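Inorganic polyphosphate/ATP-glucomannokinase (Arthrobacter sp., PDB 1WOQ) phosphorylates sugars, probably glucose and mannose, using either inorganic polyphosphate or ATP as the phosphoryl donor, and holds a bound glucose in this structure. Local coordinates at residues G26-L31 and R68-A73; L60-L65 and A112-P117; D105-L110 and V118-D123. All blocks are in the same frame, centred on the assembly; numbering follows the deposited sequence.

Interaction 1: residues G26-L31 and R68-A73; sequences GGIVDL and RPEAPA
Ile-28 carries this contact almost alone, pushing its two methyl ends into the loop 68-73. CD1 is the farther-reaching one: it comes to 3.7 Å from Ala-71 CA and equally close to the CG methylene of Glu-70. The branch methyl CG2 takes a different line and sits 3.6 Å from Glu-70 O, a van der Waals approach to a carbonyl oxygen. At the margins, Ile-28 CG2 reaches the ring of Pro-72, at CD, with 4.3 Å between them. The isoleucine is extended (chi2 169°), which carries CD1 out from the strand into the loop. Glu-70 instead has CG between its own N and carbonyl carbon (chi1 59°) and bends at chi2; its side chain crosses that of the isoleucine at about a right angle. Strand 23-30 lies within the mixed sheet, between strands 35-44 and 14-19, of an actin-like ATPase-clan domain; Ile-28 belongs to the face that also bears helix 51-66, whereas Val-29 faces the other way, onto helix 250-262. The receiving loop leads from helix 51-66 to strand 78-82 and is shaped by a type I beta turn from Arg-68 to Ala-71, closed by Ala-71 N to Arg-68 O at 2.9 Å. Arg-68 offers Ile-28 CD1 its CB at 4.3 Å, but its guanidinium is engaged elsewhere, NE in a salt bridge with Glu-64 and NH1 on the carbonyl oxygen of Glu-39, linking the turn to strand 35-44. Beyond the contact, Pro-72 also packs on Ile-15 of strand 14-19.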
ATOM      1  N   GLY A  26       5.253   6.439  -9.650  1.00 14.51           N
ATOM      2  CA  GLY A  26       3.932   6.780 -10.130  1.00 14.74           C
ATOM      3  C   GLY A  26       3.676   6.181 -11.493  1.00 16.00           C
ATOM      4  O   GLY A  26       4.592   5.698 -12.162  1.00 14.66           O
ATOM      5  N   GLY A  27       2.417   6.218 -11.900  1.00 15.88           N
ATOM      6  CA  GLY A  27       2.047   5.684 -13.191  1.00 15.23           C
ATOM      7  C   GLY A  27       0.720   6.267 -13.618  1.00 16.77           C
ATOM      8  O   GLY A  27      -0.035   6.776 -12.791  1.00 13.66           O
ATOM      9  N   ILE A  28       0.452   6.215 -14.917  1.00 15.13           N
ATOM     10  CA  ILE A  28      -0.804   6.704 -15.466  1.00 15.80           C
ATOM     11  C   ILE A  28      -1.666   5.451 -15.494  1.00 15.52           C
ATOM     12  O   ILE A  28      -1.333   4.472 -16.161  1.00 15.90           O
ATOM     13  CB  ILE A  28      -0.590   7.278 -16.884  1.00 15.86           C
ATOM     14  CG1 ILE A  28       0.284   8.534 -16.784  1.00 16.54           C
ATOM     15  CG2 ILE A  28      -1.930   7.610 -17.535  1.00 14.68           C
ATOM     16  CD1 ILE A  28       0.789   9.055 -18.119  1.00 17.74           C
ATOM     17  N   VAL A  29      -2.761   5.480 -14.743  1.00 16.33           N
ATOM     18  CA  VAL A  29      -3.630   4.320 -14.622  1.00 17.66           C
ATOM     19  C   VAL A  29      -4.897   4.336 -15.459  1.00 18.58           C
ATOM     20  O   VAL A  29      -5.663   5.300 -15.442  1.00 17.49           O
ATOM     21  CB  VAL A  29      -4.035   4.110 -13.143  1.00 17.21           C
ATOM     22  CG1 VAL A  29      -4.846   2.828 -12.989  1.00 18.37           C
ATOM     23  CG2 VAL A  29      -2.788   4.057 -12.265  1.00 17.36           C
ATOM     24  N   ASP A  30      -5.097   3.246 -16.192  1.00 21.18           N
ATOM     25  CA  ASP A  30      -6.284   3.054 -17.015  1.00 24.14           C
ATOM     26  C   ASP A  30      -7.202   2.233 -16.112  1.00 24.00           C
ATOM     27  O   ASP A  30      -6.982   1.036 -15.927  1.00 24.71           O
ATOM     28  CB  ASP A  30      -5.939   2.247 -18.266  1.00 27.56           C
ATOM     29  CG  ASP A  30      -7.146   1.992 -19.148  1.00 31.07           C
ATOM     30  OD1 ASP A  30      -8.220   1.654 -18.608  1.00 33.14           O
ATOM     31  OD2 ASP A  30      -7.020   2.122 -20.382  1.00 34.14           O
ATOM     32  N   LEU A  31      -8.211   2.877 -15.537  1.00 24.13           N
ATOM     33  CA  LEU A  31      -9.117   2.191 -14.627  1.00 25.98           C
ATOM     34  C   LEU A  31      -9.996   1.134 -15.287  1.00 28.46           C
ATOM     35  O   LEU A  31     -10.637   0.337 -14.602  1.00 27.57           O
ATOM     36  CB  LEU A  31      -9.974   3.209 -13.870  1.00 26.64           C
ATOM     37  CG  LEU A  31      -9.184   3.997 -12.813  1.00 29.04           C
ATOM     38  CD1 LEU A  31     -10.080   5.006 -12.121  1.00 30.12           C
ATOM     39  CD2 LEU A  31      -8.598   3.027 -11.797  1.00 29.16           C
ATOM     40  N   ARG A  68       3.704  13.244 -20.568  1.00 21.62           N
ATOM     41  CA  ARG A  68       3.581  12.165 -21.541  1.00 24.94           C
ATOM     42  C   ARG A  68       2.326  12.286 -22.397  1.00 25.55           C
ATOM     43  O   ARG A  68       1.299  12.798 -21.950  1.00 25.56           O
ATOM     44  CB  ARG A  68       3.607  10.815 -20.829  1.00 24.05           C
ATOM     45  CG  ARG A  68       4.886  10.601 -20.053  1.00 24.37           C
ATOM     46  CD  ARG A  68       4.991   9.197 -19.525  1.00 25.43           C
ATOM     47  NE  ARG A  68       6.223   9.011 -18.771  1.00 23.44           N
ATOM     48  CZ  ARG A  68       6.550   7.880 -18.159  1.00 24.18           C
ATOM     49  NH1 ARG A  68       5.729   6.841 -18.222  1.00 23.63           N
ATOM     50  NH2 ARG A  68       7.690   7.793 -17.484  1.00 21.42           N
ATOM     51  N   PRO A  69       2.396  11.811 -23.647  1.00 28.02           N
ATOM     52  CA  PRO A  69       1.243  11.885 -24.548  1.00 28.00           C
ATOM     53  C   PRO A  69      -0.002  11.182 -24.014  1.00 28.18           C
ATOM     54  O   PRO A  69      -1.125  11.575 -24.332  1.00 27.94           O
ATOM     55  CB  PRO A  69       1.773  11.263 -25.843  1.00 29.58           C
ATOM     56  CG  PRO A  69       2.834  10.317 -25.367  1.00 31.43           C
ATOM     57  CD  PRO A  69       3.527  11.121 -24.291  1.00 28.72           C
ATOM     58  N   GLU A  70       0.195  10.158 -23.190  1.00 27.23           N
ATOM     59  CA  GLU A  70      -0.925   9.415 -22.627  1.00 27.00           C
ATOM     60  C   GLU A  70      -1.417   9.995 -21.296  1.00 25.66           C
ATOM     61  O   GLU A  70      -2.285   9.419 -20.643  1.00 24.70           O
ATOM     62  CB  GLU A  70      -0.542   7.940 -22.440  1.00 28.23           C
ATOM     63  CG  GLU A  70       0.663   7.703 -21.538  1.00 32.73           C
ATOM     64  CD  GLU A  70       1.976   7.614 -22.301  1.00 33.60           C
ATOM     65  OE1 GLU A  70       2.223   8.466 -23.174  1.00 34.44           O
ATOM     66  OE2 GLU A  70       2.769   6.693 -22.016  1.00 37.27           O
ATOM     67  N   ALA A  71      -0.871  11.141 -20.904  1.00 23.82           N
ATOM     68  CA  ALA A  71      -1.261  11.778 -19.648  1.00 23.54           C
ATOM     69  C   ALA A  71      -2.699  12.285 -19.653  1.00 23.31           C
ATOM     70  O   ALA A  71      -3.236  12.653 -20.698  1.00 22.63           O
ATOM     71  CB  ALA A  71      -0.319  12.932 -19.343  1.00 22.70           C
ATOM     72  N   PRO A  72      -3.347  12.300 -18.478  1.00 23.22           N
ATOM     73  CA  PRO A  72      -4.730  12.781 -18.370  1.00 23.15           C
ATOM     74  C   PRO A  72      -4.718  14.307 -18.427  1.00 23.20           C
ATOM     75  O   PRO A  72      -3.652  14.907 -18.553  1.00 21.74           O
ATOM     76  CB  PRO A  72      -5.166  12.252 -17.008  1.00 24.05           C
ATOM     77  CG  PRO A  72      -3.897  12.319 -16.216  1.00 22.95           C
ATOM     78  CD  PRO A  72      -2.877  11.765 -17.186  1.00 23.17           C
ATOM     79  N   ALA A  73      -5.890  14.932 -18.338  1.00 24.17           N
ATOM     80  CA  ALA A  73      -5.978  16.394 -18.375  1.00 25.96           C
ATOM     81  C   ALA A  73      -5.073  17.005 -17.304  1.00 26.30           C
ATOM     82  O   ALA A  73      -4.979  16.486 -16.193  1.00 24.66           O
ATOM     83  CB  ALA A  73      -7.418  16.841 -18.161  1.00 26.90           C
TER

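Interaction 2: residues L60-L65 and A112-P117; sequences LVVAEL and ARLGRP
Val-62 meets Leu-114 with both methyls splayed by its first torsion: CG1 is anti to the backbone N (chi1 170°) and CG2 anti to the carbonyl carbon. Leu-114 places its CG anti to its own carbonyl carbon (chi1 -68°), which sends its branched end out to meet the valine tip to tip. Leu-114 CD2 lies 3.8 Å from Val-62 CB, while Leu-114 CD1 meets Val-62 CG2 at 3.8 Å. The other valine methyl, CG1, is 3.5 Å from Arg-116 NH1, where the two side chains run past each other in opposite directions. Helices 51-66 and 106-114 thus touch on one face of the actin-like domain's mixed sheet, and Val-62 also packs on Ile-17 of strand 14-19, in that sheet. Shortening Val-62 to an alanine would probably open a gap beside both Leu-114 methyls and take away the apolar cover of Arg-116 NH1. Past Leu-114 the chain leaves the helix at Gly-115, whose positive phi (73°) turns it toward strand 118-122. Arg-116 then folds back, its NE bonded to the carbonyl oxygen of Ser-76 and its NH1 to Ser-66 OG.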
ATOM      1  N   LEU A  60       8.005  16.012  -8.919  1.00 13.84           N
ATOM      2  CA  LEU A  60       8.818  15.582 -10.052  1.00 13.15           C
ATOM      3  C   LEU A  60       8.200  14.384 -10.762  1.00 13.70           C
ATOM      4  O   LEU A  60       8.194  14.328 -11.992  1.00 13.24           O
ATOM      5  CB  LEU A  60      10.242  15.236  -9.600  1.00 14.10           C
ATOM      6  CG  LEU A  60      11.094  16.422  -9.143  1.00 17.84           C
ATOM      7  CD1 LEU A  60      12.369  15.917  -8.498  1.00 17.76           C
ATOM      8  CD2 LEU A  60      11.406  17.320 -10.335  1.00 18.74           C
ATOM      9  N   VAL A  61       7.685  13.424  -9.999  1.00 12.74           N
ATOM     10  CA  VAL A  61       7.072  12.251 -10.618  1.00 12.61           C
ATOM     11  C   VAL A  61       5.831  12.664 -11.408  1.00 12.32           C
ATOM     12  O   VAL A  61       5.644  12.251 -12.554  1.00 12.89           O
ATOM     13  CB  VAL A  61       6.670  11.184  -9.572  1.00 12.52           C
ATOM     14  CG1 VAL A  61       5.976  10.008 -10.266  1.00 12.84           C
ATOM     15  CG2 VAL A  61       7.905  10.692  -8.828  1.00 12.34           C
ATOM     16  N   VAL A  62       4.980  13.479 -10.792  1.00 13.73           N
ATOM     17  CA  VAL A  62       3.767  13.938 -11.455  1.00 13.97           C
ATOM     18  C   VAL A  62       4.095  14.766 -12.695  1.00 14.38           C
ATOM     19  O   VAL A  62       3.426  14.649 -13.720  1.00 15.25           O
ATOM     20  CB  VAL A  62       2.891  14.777 -10.494  1.00 12.36           C
ATOM     21  CG1 VAL A  62       1.751  15.446 -11.261  1.00 15.04           C
ATOM     22  CG2 VAL A  62       2.322  13.878  -9.399  1.00 13.74           C
ATOM     23  N   ALA A  63       5.128  15.596 -12.603  1.00 14.29           N
ATOM     24  CA  ALA A  63       5.522  16.427 -13.734  1.00 16.32           C
ATOM     25  C   ALA A  63       5.926  15.551 -14.916  1.00 15.67           C
ATOM     26  O   ALA A  63       5.554  15.824 -16.055  1.00 17.01           O
ATOM     27  CB  ALA A  63       6.674  17.342 -13.343  1.00 16.00           C
ATOM     28  N   GLU A  64       6.692  14.501 -14.637  1.00 15.00           N
ATOM     29  CA  GLU A  64       7.142  13.582 -15.680  1.00 15.31           C
ATOM     30  C   GLU A  64       5.966  12.904 -16.374  1.00 15.18           C
ATOM     31  O   GLU A  64       5.879  12.903 -17.604  1.00 15.04           O
ATOM     32  CB  GLU A  64       8.070  12.521 -15.073  1.00 15.46           C
ATOM     33  CG  GLU A  64       8.314  11.280 -15.932  1.00 17.67           C
ATOM     34  CD  GLU A  64       9.025  11.569 -17.244  1.00 19.76           C
ATOM     35  OE1 GLU A  64       9.774  12.563 -17.326  1.00 20.82           O
ATOM     36  OE2 GLU A  64       8.847  10.780 -18.193  1.00 20.85           O
ATOM     37  N   LEU A  65       5.062  12.331 -15.583  1.00 14.33           N
ATOM     38  CA  LEU A  65       3.902  11.635 -16.130  1.00 13.82           C
ATOM     39  C   LEU A  65       2.945  12.564 -16.864  1.00 14.64           C
ATOM     40  O   LEU A  65       2.376  12.187 -17.887  1.00 16.21           O
ATOM     41  CB  LEU A  65       3.151  10.902 -15.009  1.00 13.60           C
ATOM     42  CG  LEU A  65       3.960   9.821 -14.280  1.00 12.78           C
ATOM     43  CD1 LEU A  65       3.151   9.279 -13.104  1.00 13.69           C
ATOM     44  CD2 LEU A  65       4.322   8.697 -15.244  1.00 14.72           C
ATOM     45  N   ALA A 112      -1.237  21.969  -2.950  1.00 15.13           N
ATOM     46  CA  ALA A 112      -0.588  23.271  -3.091  1.00 17.61           C
ATOM     47  C   ALA A 112       0.674  23.177  -3.941  1.00 18.56           C
ATOM     48  O   ALA A 112       0.938  24.044  -4.776  1.00 18.20           O
ATOM     49  CB  ALA A 112      -0.247  23.831  -1.716  1.00 17.92           C
ATOM     50  N   ARG A 113       1.453  22.124  -3.727  1.00 17.50           N
ATOM     51  CA  ARG A 113       2.689  21.948  -4.480  1.00 19.38           C
ATOM     52  C   ARG A 113       2.469  21.540  -5.934  1.00 19.89           C
ATOM     53  O   ARG A 113       3.170  22.018  -6.830  1.00 19.81           O
ATOM     54  CB  ARG A 113       3.589  20.915  -3.796  1.00 19.46           C
ATOM     55  CG  ARG A 113       4.926  20.704  -4.518  1.00 21.07           C
ATOM     56  CD  ARG A 113       5.750  21.991  -4.538  1.00 23.51           C
ATOM     57  NE  ARG A 113       6.985  21.863  -5.315  1.00 24.16           N
ATOM     58  CZ  ARG A 113       7.047  21.879  -6.646  1.00 24.67           C
ATOM     59  NH1 ARG A 113       5.945  22.019  -7.371  1.00 24.34           N
ATOM     60  NH2 ARG A 113       8.219  21.751  -7.256  1.00 25.66           N
ATOM     61  N   LEU A 114       1.500  20.662  -6.174  1.00 18.76           N
ATOM     62  CA  LEU A 114       1.227  20.189  -7.532  1.00 20.40           C
ATOM     63  C   LEU A 114       0.339  21.095  -8.377  1.00 21.38           C
ATOM     64  O   LEU A 114       0.325  20.985  -9.608  1.00 22.04           O
ATOM     65  CB  LEU A 114       0.604  18.790  -7.491  1.00 20.27           C
ATOM     66  CG  LEU A 114       1.486  17.635  -7.008  1.00 23.17           C
ATOM     67  CD1 LEU A 114       0.684  16.344  -7.003  1.00 20.64           C
ATOM     68  CD2 LEU A 114       2.683  17.497  -7.916  1.00 23.64           C
ATOM     69  N   GLY A 115      -0.416  21.974  -7.730  1.00 20.87           N
ATOM     70  CA  GLY A 115      -1.289  22.862  -8.478  1.00 20.50           C
ATOM     71  C   GLY A 115      -2.507  22.156  -9.047  1.00 20.10           C
ATOM     72  O   GLY A 115      -3.070  22.577 -10.054  1.00 20.21           O
ATOM     73  N   ARG A 116      -2.909  21.069  -8.398  1.00 18.65           N
ATOM     74  CA  ARG A 116      -4.073  20.297  -8.815  1.00 18.84           C
ATOM     75  C   ARG A 116      -4.523  19.501  -7.596  1.00 17.53           C
ATOM     76  O   ARG A 116      -3.735  19.276  -6.680  1.00 17.68           O
ATOM     77  CB  ARG A 116      -3.703  19.347  -9.963  1.00 18.97           C
ATOM     78  CG  ARG A 116      -2.669  18.295  -9.581  1.00 18.89           C
ATOM     79  CD  ARG A 116      -1.875  17.810 -10.789  1.00 17.96           C
ATOM     80  NE  ARG A 116      -2.668  17.036 -11.740  1.00 16.88           N
ATOM     81  CZ  ARG A 116      -2.178  16.546 -12.875  1.00 16.77           C
ATOM     82  NH1 ARG A 116      -0.907  16.758 -13.193  1.00 16.13           N
ATOM     83  NH2 ARG A 116      -2.945  15.830 -13.683  1.00 15.49           N
ATOM     84  N   PRO A 117      -5.792  19.070  -7.562  1.00 19.16           N
ATOM     85  CA  PRO A 117      -6.254  18.304  -6.400  1.00 19.74           C
ATOM     86  C   PRO A 117      -5.498  16.994  -6.178  1.00 18.69           C
ATOM     87  O   PRO A 117      -5.233  16.246  -7.115  1.00 17.77           O
ATOM     88  CB  PRO A 117      -7.738  18.085  -6.693  1.00 20.14           C
ATOM     89  CG  PRO A 117      -7.813  18.147  -8.192  1.00 26.27           C
ATOM     90  CD  PRO A 117      -6.885  19.278  -8.526  1.00 20.10           C
TER

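Interaction 3: residues D105-L110 and V118-D123; sequences DIDALL and VEVIND. With BGC (beta-D-glucopyranose), chain C.
The carboxylate of Asp-107 lies flat against the backbone of the strand 118-122, one of its faces covered by a carbonyl: Val-118 O stands almost straight over CG, 3.5 Å away. At the oxygen end of the group, OD1 accepts from Val-120 N at 2.9 Å, met on its syn side but 29° out of the carboxylate plane. OD2 is reached by a water that donates both to it and to Val-120 O, each at 2.8 Å. One carboxylate therefore serves both backbone polar atoms of Val-120, directly and through water, and the two bonds limit its rotation. The bond to N comes with crowding beside it, since Val-120 CG2 is 3.3 Å from Asp-107 OD1. Around this polar centre the contact is apolar. Val-120 CG2 faces Ile-106 CG2 at 3.5 Å, the two side chains crossing at about a right angle, and Leu-110 lays its CB against Val-118 CG1. Ile-106 and Val-120 both continue onto Phe-82. In the helix's first turn, Asp-105 is the N-cap, its OD1 taking the Ala-108 N-H from above the carboxylate plane. Beyond the strand's end, the carboxylate of Asp-123 spans two sugar hydroxyls, accepting from glucose O4 at OD2, a notably short 2.5 Å, and from O6 at OD1 (2.7 Å). The Asn-122 amide gives weak bonds from ND2 to O3 and O4, while its OD1 caps the next helix at Asp-125 N. With their directions 143° apart, helix 106-114 and strand 118-122 form the return half of a beta-alpha-beta crossover from strand 78-82, delivering Asn-122 and Asp-123 to the glucose pocket of this ROK-family kinase.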
ATOM      1  N   ASP A 105      -1.393  17.976   7.153  1.00 19.04           N
ATOM      2  CA  ASP A 105      -2.476  17.880   6.180  1.00 17.09           C
ATOM      3  C   ASP A 105      -1.757  17.606   4.862  1.00 17.04           C
ATOM      4  O   ASP A 105      -1.375  18.538   4.146  1.00 14.76           O
ATOM      5  CB  ASP A 105      -3.241  19.201   6.083  1.00 19.58           C
ATOM      6  CG  ASP A 105      -4.498  19.090   5.236  1.00 21.86           C
ATOM      7  OD1 ASP A 105      -4.538  18.248   4.306  1.00 19.96           O
ATOM      8  OD2 ASP A 105      -5.450  19.861   5.490  1.00 23.30           O
ATOM      9  N   ILE A 106      -1.553  16.330   4.555  1.00 16.19           N
ATOM     10  CA  ILE A 106      -0.849  15.951   3.340  1.00 14.34           C
ATOM     11  C   ILE A 106      -1.630  16.274   2.062  1.00 15.31           C
ATOM     12  O   ILE A 106      -1.031  16.582   1.029  1.00 15.16           O
ATOM     13  CB  ILE A 106      -0.421  14.450   3.396  1.00 13.97           C
ATOM     14  CG1 ILE A 106       0.463  14.111   2.192  1.00 14.36           C
ATOM     15  CG2 ILE A 106      -1.643  13.547   3.484  1.00 13.53           C
ATOM     16  CD1 ILE A 106       1.149  12.744   2.305  1.00 14.34           C
ATOM     17  N   ASP A 107      -2.960  16.229   2.121  1.00 15.69           N
ATOM     18  CA  ASP A 107      -3.759  16.566   0.944  1.00 14.78           C
ATOM     19  C   ASP A 107      -3.503  18.021   0.572  1.00 15.37           C
ATOM     20  O   ASP A 107      -3.272  18.337  -0.596  1.00 14.14           O
ATOM     21  CB  ASP A 107      -5.254  16.364   1.217  1.00 17.23           C
ATOM     22  CG  ASP A 107      -5.692  14.927   1.024  1.00 20.27           C
ATOM     23  OD1 ASP A 107      -4.815  14.038   0.988  1.00 20.25           O
ATOM     24  OD2 ASP A 107      -6.913  14.684   0.913  1.00 20.30           O
ATOM     25  N   ALA A 108      -3.535  18.900   1.571  1.00 14.89           N
ATOM     26  CA  ALA A 108      -3.303  20.327   1.344  1.00 15.30           C
ATOM     27  C   ALA A 108      -1.872  20.556   0.869  1.00 15.25           C
ATOM     28  O   ALA A 108      -1.632  21.304  -0.078  1.00 14.60           O
ATOM     29  CB  ALA A 108      -3.556  21.111   2.632  1.00 16.11           C
ATOM     30  N   LEU A 109      -0.926  19.914   1.544  1.00 15.44           N
ATOM     31  CA  LEU A 109       0.489  20.030   1.201  1.00 15.98           C
ATOM     32  C   LEU A 109       0.753  19.709  -0.267  1.00 16.71           C
ATOM     33  O   LEU A 109       1.396  20.482  -0.982  1.00 15.96           O
ATOM     34  CB  LEU A 109       1.317  19.073   2.062  1.00 16.98           C
ATOM     35  CG  LEU A 109       2.811  18.969   1.726  1.00 19.09           C
ATOM     36  CD1 LEU A 109       3.530  20.196   2.266  1.00 20.28           C
ATOM     37  CD2 LEU A 109       3.400  17.699   2.330  1.00 18.03           C
ATOM     38  N   LEU A 110       0.261  18.560  -0.715  1.00 15.20           N
ATOM     39  CA  LEU A 110       0.494  18.141  -2.090  1.00 16.33           C
ATOM     40  C   LEU A 110      -0.348  18.887  -3.117  1.00 15.50           C
ATOM     41  O   LEU A 110       0.114  19.144  -4.230  1.00 16.73           O
ATOM     42  CB  LEU A 110       0.288  16.625  -2.212  1.00 15.54           C
ATOM     43  CG  LEU A 110       1.247  15.781  -1.357  1.00 16.84           C
ATOM     44  CD1 LEU A 110       0.966  14.291  -1.571  1.00 14.47           C
ATOM     45  CD2 LEU A 110       2.696  16.096  -1.731  1.00 17.49           C
ATOM     46  N   VAL A 118      -5.148  16.739  -4.923  1.00 18.69           N
ATOM     47  CA  VAL A 118      -4.432  15.525  -4.549  1.00 18.29           C
ATOM     48  C   VAL A 118      -5.124  14.925  -3.340  1.00 21.19           C
ATOM     49  O   VAL A 118      -5.400  15.623  -2.361  1.00 20.15           O
ATOM     50  CB  VAL A 118      -2.964  15.814  -4.166  1.00 19.06           C
ATOM     51  CG1 VAL A 118      -2.291  14.533  -3.677  1.00 17.51           C
ATOM     52  CG2 VAL A 118      -2.215  16.378  -5.352  1.00 18.41           C
ATOM     53  N   GLU A 119      -5.414  13.632  -3.416  1.00 20.28           N
ATOM     54  CA  GLU A 119      -6.063  12.935  -2.318  1.00 20.42           C
ATOM     55  C   GLU A 119      -5.236  11.727  -1.932  1.00 18.37           C
ATOM     56  O   GLU A 119      -4.959  10.852  -2.757  1.00 16.96           O
ATOM     57  CB  GLU A 119      -7.475  12.526  -2.718  1.00 23.57           C
ATOM     58  CG  GLU A 119      -8.403  13.720  -2.832  1.00 26.81           C
ATOM     59  CD  GLU A 119      -9.806  13.337  -3.228  1.00 30.31           C
ATOM     60  OE1 GLU A 119     -10.341  12.370  -2.649  1.00 31.83           O
ATOM     61  OE2 GLU A 119     -10.376  14.013  -4.109  1.00 32.87           O
ATOM     62  N   VAL A 120      -4.843  11.700  -0.665  1.00 17.01           N
ATOM     63  CA  VAL A 120      -4.009  10.641  -0.127  1.00 15.41           C
ATOM     64  C   VAL A 120      -4.814   9.532   0.536  1.00 14.69           C
ATOM     65  O   VAL A 120      -5.898   9.761   1.084  1.00 14.52           O
ATOM     66  CB  VAL A 120      -3.003  11.227   0.898  1.00 15.81           C
ATOM     67  CG1 VAL A 120      -2.122  10.131   1.476  1.00 14.93           C
ATOM     68  CG2 VAL A 120      -2.148  12.303   0.224  1.00 19.07           C
ATOM     69  N   ILE A 121      -4.271   8.324   0.466  1.00 14.07           N
ATOM     70  CA  ILE A 121      -4.893   7.152   1.065  1.00 13.61           C
ATOM     71  C   ILE A 121      -3.760   6.291   1.606  1.00 13.17           C
ATOM     72  O   ILE A 121      -2.638   6.349   1.103  1.00 11.94           O
ATOM     73  CB  ILE A 121      -5.693   6.348   0.018  1.00 12.73           C
ATOM     74  CG1 ILE A 121      -6.281   5.087   0.660  1.00 14.90           C
ATOM     75  CG2 ILE A 121      -4.794   5.996  -1.165  1.00 14.54           C
ATOM     76  CD1 ILE A 121      -7.167   4.282  -0.280  1.00 16.91           C
ATOM     77  N   ASN A 122      -4.035   5.510   2.640  1.00 12.11           N
ATOM     78  CA  ASN A 122      -3.000   4.647   3.190  1.00 12.46           C
ATOM     79  C   ASN A 122      -2.479   3.698   2.107  1.00 11.69           C
ATOM     80  O   ASN A 122      -3.250   3.204   1.286  1.00 12.18           O
ATOM     81  CB  ASN A 122      -3.552   3.847   4.367  1.00 10.45           C
ATOM     82  CG  ASN A 122      -2.603   2.770   4.820  1.00 10.94           C
ATOM     83  OD1 ASN A 122      -2.730   1.614   4.423  1.00 10.09           O
ATOM     84  ND2 ASN A 122      -1.625   3.145   5.643  1.00 10.44           N
ATOM     85  N   ASP A 123      -1.174   3.439   2.111  1.00 11.06           N
ATOM     86  CA  ASP A 123      -0.578   2.571   1.099  1.00 12.58           C
ATOM     87  C   ASP A 123      -1.141   1.147   1.049  1.00 12.70           C
ATOM     88  O   ASP A 123      -1.378   0.607  -0.038  1.00 12.41           O
ATOM     89  CB  ASP A 123       0.950   2.530   1.256  1.00 12.03           C
ATOM     90  CG  ASP A 123       1.403   1.935   2.583  1.00 14.09           C
ATOM     91  OD1 ASP A 123       2.516   1.370   2.616  1.00 17.60           O
ATOM     92  OD2 ASP A 123       0.673   2.042   3.591  1.00 14.41           O
TER
HETATM   93  C2  BGC C 290       2.278   1.611   8.870  1.00 13.64           C
HETATM   94  C3  BGC C 290       1.099   1.379   7.915  1.00 11.49           C
HETATM   95  C4  BGC C 290       1.619   0.967   6.529  1.00 12.77           C
HETATM   96  C5  BGC C 290       2.559  -0.239   6.667  1.00 13.44           C
HETATM   97  C6  BGC C 290       3.190  -0.672   5.358  1.00 15.12           C
HETATM   98  C1  BGC C 290       3.154   0.356   8.898  1.00 13.33           C
HETATM   99  O1  BGC C 290       4.250   0.546   9.723  1.00 16.49           O
HETATM  100  O2  BGC C 290       1.796   1.896  10.172  1.00 12.64           O
HETATM  101  O3  BGC C 290       0.316   2.559   7.809  1.00 11.76           O
HETATM  102  O4  BGC C 290       0.524   0.629   5.684  1.00 12.12           O
HETATM  103  O5  BGC C 290       3.634   0.075   7.579  1.00 14.15           O
HETATM  104  O6  BGC C 290       3.837   0.413   4.710  1.00 15.80           O
HETATM  105  O   HOH W   1      -7.554  11.998   1.235  1.00 22.74           O

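In the fold
From the N terminus, strand 23-30 comes first, and interaction 1 closes a loop when 68-73 returns to it, having taken in strand 35-44 and helix 51-66. Interaction 2 opens on that helix, inside this loop, and closes only at 112-117, so the two cross; they also touch, with Leu-65 O 3.2 Å from Ala-71 CB. Interaction 3 opens at 105-110, before interaction 2 has closed, and crosses it in turn, both sharing helix 106-114. Interactions 1 and 3 are in series, their centres about 19 Å apart, yet reach the same sheet. Together they join two helices and a loop to one face of the 3-2-1-4-5 sheet, ending beside the sugar.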